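Local coordinates for protein arginyl-trna synthetase (Thermus thermophilus, PDB 1IQ0) that probably joins L-arginine to its cognate tRNA at the expense of ATP, as a monomeric class I aminoacyl-tRNA synthetase, at residues M436-F444 with L463-Q474. Sequence-based numbering, arbitrary orientation.
Sequences MVALGAIRF and LSFEGDTGPYVQ
Phe-444 lies against the first turn of helix 470-487. Its CB sits 3.4 Å from Gly-470 CA, and CG and CD2 follow the peptide back over Gly-470 N. CE2 carries on to Thr-469 C and, at 4.1 Å, Asp-468 O, while CE1 on the other branch meets Val-473 CG2; Thr-469 O stands above one face, toward the rim. A chi1 of -165° in Phe-444, which sets CG opposite the backbone N, carries the ring to this helix start, where Thr-469 is the N-cap and its OG1 accepts from Tyr-472 N. Gly-470 fits tightly: a CB there would strike Gly-440 O. A water bridges Ala-441 O and Gly-470 N. Farther along, Val-437 CG1 touches both Pro-471 CG (3.9 Å) and Phe-465 CZ, and Ala-441 CB touches Leu-463 CD2. Gln-474 NE2 donates to Met-436 O (3.2 Å, 166°) from the face opposite Gly-440 N, and also hydrogen-bonds to Pro-587 O; a leucine here would probably leave both carbonyls without this donor. The axes of 436-444 and 470-474 cross at 122°, packing helix 430-448, in the catalytic region, against helix 470-487, which leads into the DALR anticodon-binding domain; helix 405-423 backs Leu-463 and Phe-465, helix 525-544 Phe-444.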
ATOM      1  N   MET A 436       7.258  18.067   5.456  1.00 29.13           N
ATOM      2  CA  MET A 436       7.777  16.933   4.706  1.00 28.10           C
ATOM      3  C   MET A 436       8.399  15.889   5.608  1.00 27.70           C
ATOM      4  O   MET A 436       8.193  14.689   5.412  1.00 30.28           O
ATOM      5  CB  MET A 436       8.807  17.400   3.677  1.00 38.73           C
ATOM      6  CG  MET A 436       8.208  18.221   2.558  1.00 36.81           C
ATOM      7  SD  MET A 436       9.338  18.460   1.178  1.00 43.77           S
ATOM      8  CE  MET A 436       8.320  19.493   0.109  1.00 44.72           C
ATOM      9  N   VAL A 437       9.167  16.342   6.595  1.00 26.13           N
ATOM     10  CA  VAL A 437       9.818  15.428   7.524  1.00 25.49           C
ATOM     11  C   VAL A 437       8.804  14.689   8.398  1.00 26.82           C
ATOM     12  O   VAL A 437       8.923  13.480   8.606  1.00 27.39           O
ATOM     13  CB  VAL A 437      10.826  16.183   8.417  1.00 28.05           C
ATOM     14  CG1 VAL A 437      11.444  15.241   9.429  1.00 22.05           C
ATOM     15  CG2 VAL A 437      11.909  16.804   7.546  1.00 28.35           C
ATOM     16  N   ALA A 438       7.806  15.410   8.905  1.00 24.47           N
ATOM     17  CA  ALA A 438       6.779  14.800   9.744  1.00 22.03           C
ATOM     18  C   ALA A 438       5.978  13.781   8.929  1.00 19.28           C
ATOM     19  O   ALA A 438       5.703  12.679   9.402  1.00 22.57           O
ATOM     20  CB  ALA A 438       5.847  15.874  10.302  1.00 23.75           C
ATOM     21  N   LEU A 439       5.617  14.160   7.704  1.00 21.47           N
ATOM     22  CA  LEU A 439       4.858  13.285   6.812  1.00 24.54           C
ATOM     23  C   LEU A 439       5.667  12.039   6.466  1.00 25.44           C
ATOM     24  O   LEU A 439       5.128  10.928   6.410  1.00 25.64           O
ATOM     25  CB  LEU A 439       4.493  14.028   5.517  1.00 29.91           C
ATOM     26  CG  LEU A 439       3.728  13.218   4.464  1.00 27.44           C
ATOM     27  CD1 LEU A 439       2.392  12.760   5.038  1.00 27.16           C
ATOM     28  CD2 LEU A 439       3.510  14.062   3.220  1.00 24.12           C
ATOM     29  N   GLY A 440       6.963  12.238   6.230  1.00 25.14           N
ATOM     30  CA  GLY A 440       7.846  11.134   5.894  1.00 21.47           C
ATOM     31  C   GLY A 440       8.013  10.171   7.053  1.00 21.78           C
ATOM     32  O   GLY A 440       8.072   8.953   6.866  1.00 22.06           O
ATOM     33  N   ALA A 441       8.097  10.717   8.262  1.00 20.40           N
ATOM     34  CA  ALA A 441       8.249   9.895   9.450  1.00 22.20           C
ATOM     35  C   ALA A 441       7.009   9.019   9.622  1.00 24.78           C
ATOM     36  O   ALA A 441       7.106   7.817   9.866  1.00 27.73           O
ATOM     37  CB  ALA A 441       8.431  10.781  10.668  1.00 16.74           C
ATOM     38  N   ILE A 442       5.844   9.638   9.482  1.00 21.79           N
ATOM     39  CA  ILE A 442       4.571   8.941   9.626  1.00 22.78           C
ATOM     40  C   ILE A 442       4.304   7.915   8.517  1.00 21.96           C
ATOM     41  O   ILE A 442       4.053   6.738   8.805  1.00 23.82           O
ATOM     42  CB  ILE A 442       3.413   9.974   9.705  1.00 24.50           C
ATOM     43  CG1 ILE A 442       3.569  10.788  10.992  1.00 23.94           C
ATOM     44  CG2 ILE A 442       2.053   9.260   9.662  1.00 23.41           C
ATOM     45  CD1 ILE A 442       2.621  11.961  11.110  1.00 19.63           C
ATOM     46  N   ARG A 443       4.371   8.342   7.259  1.00 21.75           N
ATOM     47  CA  ARG A 443       4.131   7.422   6.144  1.00 19.40           C
ATOM     48  C   ARG A 443       5.106   6.255   6.120  1.00 21.66           C
ATOM     49  O   ARG A 443       4.720   5.122   5.809  1.00 19.01           O
ATOM     50  CB  ARG A 443       4.189   8.158   4.802  1.00 23.49           C
ATOM     51  CG  ARG A 443       3.027   9.100   4.564  1.00 26.49           C
ATOM     52  CD  ARG A 443       1.686   8.378   4.631  1.00 30.72           C
ATOM     53  NE  ARG A 443       1.176   7.951   3.328  1.00 36.04           N
ATOM     54  CZ  ARG A 443       1.577   6.873   2.671  1.00 31.92           C
ATOM     55  NH1 ARG A 443       2.521   6.074   3.184  1.00 28.18           N
ATOM     56  NH2 ARG A 443       1.022   6.581   1.504  1.00 36.89           N
ATOM     57  N   PHE A 444       6.368   6.507   6.456  1.00 20.21           N
ATOM     58  CA  PHE A 444       7.354   5.424   6.449  1.00 20.25           C
ATOM     59  C   PHE A 444       7.130   4.456   7.601  1.00 16.47           C
ATOM     60  O   PHE A 444       7.225   3.244   7.433  1.00 21.89           O
ATOM     61  CB  PHE A 444       8.789   5.965   6.525  1.00 22.80           C
ATOM     62  CG  PHE A 444       9.824   4.940   6.153  1.00 22.68           C
ATOM     63  CD1 PHE A 444      10.124   4.692   4.819  1.00 21.91           C
ATOM     64  CD2 PHE A 444      10.445   4.168   7.131  1.00 21.53           C
ATOM     65  CE1 PHE A 444      11.026   3.688   4.460  1.00 20.94           C
ATOM     66  CE2 PHE A 444      11.344   3.163   6.786  1.00 18.90           C
ATOM     67  CZ  PHE A 444      11.634   2.922   5.448  1.00 22.23           C
ATOM     68  N   LEU A 463      10.979  10.030  14.071  1.00 26.16           N
ATOM     69  CA  LEU A 463      11.508  11.251  13.481  1.00 29.52           C
ATOM     70  C   LEU A 463      13.024  11.285  13.284  1.00 29.73           C
ATOM     71  O   LEU A 463      13.516  12.044  12.453  1.00 30.57           O
ATOM     72  CB  LEU A 463      11.107  12.449  14.333  1.00 28.06           C
ATOM     73  CG  LEU A 463       9.678  12.962  14.226  1.00 29.01           C
ATOM     74  CD1 LEU A 463       9.414  13.894  15.388  1.00 26.21           C
ATOM     75  CD2 LEU A 463       9.476  13.673  12.891  1.00 27.99           C
ATOM     76  N   SER A 464      13.752  10.465  14.037  1.00 29.49           N
ATOM     77  CA  SER A 464      15.217  10.444  13.985  1.00 32.11           C
ATOM     78  C   SER A 464      15.884  10.274  12.622  1.00 32.34           C
ATOM     79  O   SER A 464      15.607   9.323  11.890  1.00 32.90           O
ATOM     80  CB  SER A 464      15.760   9.364  14.921  1.00 33.17           C
ATOM     81  OG  SER A 464      17.176   9.339  14.871  1.00 37.46           O
ATOM     82  N   PHE A 465      16.793  11.194  12.305  1.00 31.14           N
ATOM     83  CA  PHE A 465      17.525  11.147  11.042  1.00 31.41           C
ATOM     84  C   PHE A 465      18.570  10.042  11.058  1.00 31.58           C
ATOM     85  O   PHE A 465      19.191   9.755  10.037  1.00 32.36           O
ATOM     86  CB  PHE A 465      18.211  12.490  10.772  1.00 40.27           C
ATOM     87  CG  PHE A 465      17.272  13.576  10.340  1.00 44.68           C
ATOM     88  CD1 PHE A 465      16.207  13.958  11.148  1.00 49.20           C
ATOM     89  CD2 PHE A 465      17.448  14.218   9.122  1.00 49.33           C
ATOM     90  CE1 PHE A 465      15.332  14.964  10.746  1.00 49.75           C
ATOM     91  CE2 PHE A 465      16.579  15.225   8.712  1.00 52.00           C
ATOM     92  CZ  PHE A 465      15.519  15.597   9.525  1.00 50.53           C
ATOM     93  N   GLU A 466      18.753   9.410  12.214  1.00 32.08           N
ATOM     94  CA  GLU A 466      19.738   8.344  12.349  1.00 35.16           C
ATOM     95  C   GLU A 466      19.206   6.907  12.366  1.00 35.38           C
ATOM     96  O   GLU A 466      19.966   5.975  12.110  1.00 39.10           O
ATOM     97  CB  GLU A 466      20.591   8.572  13.604  1.00 42.18           C
ATOM     98  CG  GLU A 466      21.615   9.700  13.484  1.00 47.76           C
ATOM     99  CD  GLU A 466      20.985  11.085  13.411  1.00 55.97           C
ATOM    100  OE1 GLU A 466      20.249  11.457  14.350  1.00 60.69           O
ATOM    101  OE2 GLU A 466      21.235  11.806  12.419  1.00 54.54           O
ATOM    102  N   GLY A 467      17.922   6.714  12.664  1.00 33.41           N
ATOM    103  CA  GLY A 467      17.381   5.359  12.702  1.00 30.01           C
ATOM    104  C   GLY A 467      16.796   4.875  11.381  1.00 27.68           C
ATOM    105  O   GLY A 467      16.971   5.534  10.353  1.00 23.91           O
ATOM    106  N   ASP A 468      16.122   3.720  11.404  1.00 24.02           N
ATOM    107  CA  ASP A 468      15.481   3.156  10.211  1.00 23.33           C
ATOM    108  C   ASP A 468      14.127   3.850  10.104  1.00 24.12           C
ATOM    109  O   ASP A 468      13.077   3.287  10.452  1.00 22.00           O
ATOM    110  CB  ASP A 468      15.283   1.647  10.359  1.00 41.26           C
ATOM    111  CG  ASP A 468      16.586   0.907  10.581  1.00 46.03           C
ATOM    112  OD1 ASP A 468      17.548   1.130   9.814  1.00 50.24           O
ATOM    113  OD2 ASP A 468      16.648   0.095  11.524  1.00 49.21           O
ATOM    114  N   THR A 469      14.171   5.076   9.598  1.00 25.02           N
ATOM    115  CA  THR A 469      12.998   5.922   9.496  1.00 22.71           C
ATOM    116  C   THR A 469      12.876   6.601   8.134  1.00 21.20           C
ATOM    117  O   THR A 469      13.791   6.536   7.309  1.00 19.63           O
ATOM    118  CB  THR A 469      13.112   7.029  10.528  1.00 23.67           C
ATOM    119  OG1 THR A 469      14.220   7.859  10.169  1.00 24.49           O
ATOM    120  CG2 THR A 469      13.381   6.451  11.920  1.00 23.03           C
ATOM    121  N   GLY A 470      11.746   7.275   7.920  1.00 17.91           N
ATOM    122  CA  GLY A 470      11.543   8.004   6.680  1.00 16.58           C
ATOM    123  C   GLY A 470      12.532   9.156   6.578  1.00 19.49           C
ATOM    124  O   GLY A 470      13.133   9.371   5.525  1.00 19.32           O
ATOM    125  N   PRO A 471      12.713   9.937   7.653  1.00 22.76           N
ATOM    126  CA  PRO A 471      13.664  11.057   7.604  1.00 23.77           C
ATOM    127  C   PRO A 471      15.086  10.589   7.253  1.00 25.85           C
ATOM    128  O   PRO A 471      15.826  11.304   6.584  1.00 27.26           O
ATOM    129  CB  PRO A 471      13.563  11.647   9.007  1.00 21.44           C
ATOM    130  CG  PRO A 471      12.102  11.429   9.335  1.00 21.13           C
ATOM    131  CD  PRO A 471      11.897   9.992   8.881  1.00 16.32           C
ATOM    132  N   TYR A 472      15.453   9.389   7.703  1.00 26.54           N
ATOM    133  CA  TYR A 472      16.767   8.812   7.402  1.00 26.50           C
ATOM    134  C   TYR A 472      16.926   8.708   5.887  1.00 27.08           C
ATOM    135  O   TYR A 472      17.917   9.177   5.326  1.00 26.95           O
ATOM    136  CB  TYR A 472      16.895   7.415   8.020  1.00 26.08           C
ATOM    137  CG  TYR A 472      18.182   6.674   7.689  1.00 28.62           C
ATOM    138  CD1 TYR A 472      19.402   7.037   8.275  1.00 26.09           C
ATOM    139  CD2 TYR A 472      18.175   5.595   6.807  1.00 27.53           C
ATOM    140  CE1 TYR A 472      20.571   6.338   7.990  1.00 26.64           C
ATOM    141  CE2 TYR A 472      19.331   4.891   6.516  1.00 32.80           C
ATOM    142  CZ  TYR A 472      20.526   5.262   7.107  1.00 30.52           C
ATOM    143  OH  TYR A 472      21.668   4.544   6.818  1.00 30.47           O
ATOM    144  N   VAL A 473      15.942   8.100   5.227  1.00 22.48           N
ATOM    145  CA  VAL A 473      15.991   7.950   3.777  1.00 20.67           C
ATOM    146  C   VAL A 473      15.923   9.319   3.098  1.00 20.46           C
ATOM    147  O   VAL A 473      16.613   9.564   2.100  1.00 21.90           O
ATOM    148  CB  VAL A 473      14.830   7.067   3.256  1.00 22.60           C
ATOM    149  CG1 VAL A 473      14.956   6.871   1.747  1.00 19.73           C
ATOM    150  CG2 VAL A 473      14.834   5.720   3.982  1.00 19.37           C
ATOM    151  N   GLN A 474      15.099  10.218   3.635  1.00 21.70           N
ATOM    152  CA  GLN A 474      14.986  11.553   3.053  1.00 21.12           C
ATOM    153  C   GLN A 474      16.336  12.275   3.120  1.00 22.16           C
ATOM    154  O   GLN A 474      16.740  12.942   2.168  1.00 22.45           O
ATOM    155  CB  GLN A 474      13.924  12.380   3.785  1.00 24.34           C
ATOM    156  CG  GLN A 474      12.473  11.918   3.589  1.00 21.12           C
ATOM    157  CD  GLN A 474      11.486  12.791   4.356  1.00 23.21           C
ATOM    158  OE1 GLN A 474      11.650  13.021   5.555  1.00 24.78           O
ATOM    159  NE2 GLN A 474      10.460  13.279   3.668  1.00 21.06           N
TER
HETATM  160  O   HOH W   1       9.767   6.986  10.160  1.00 31.41           O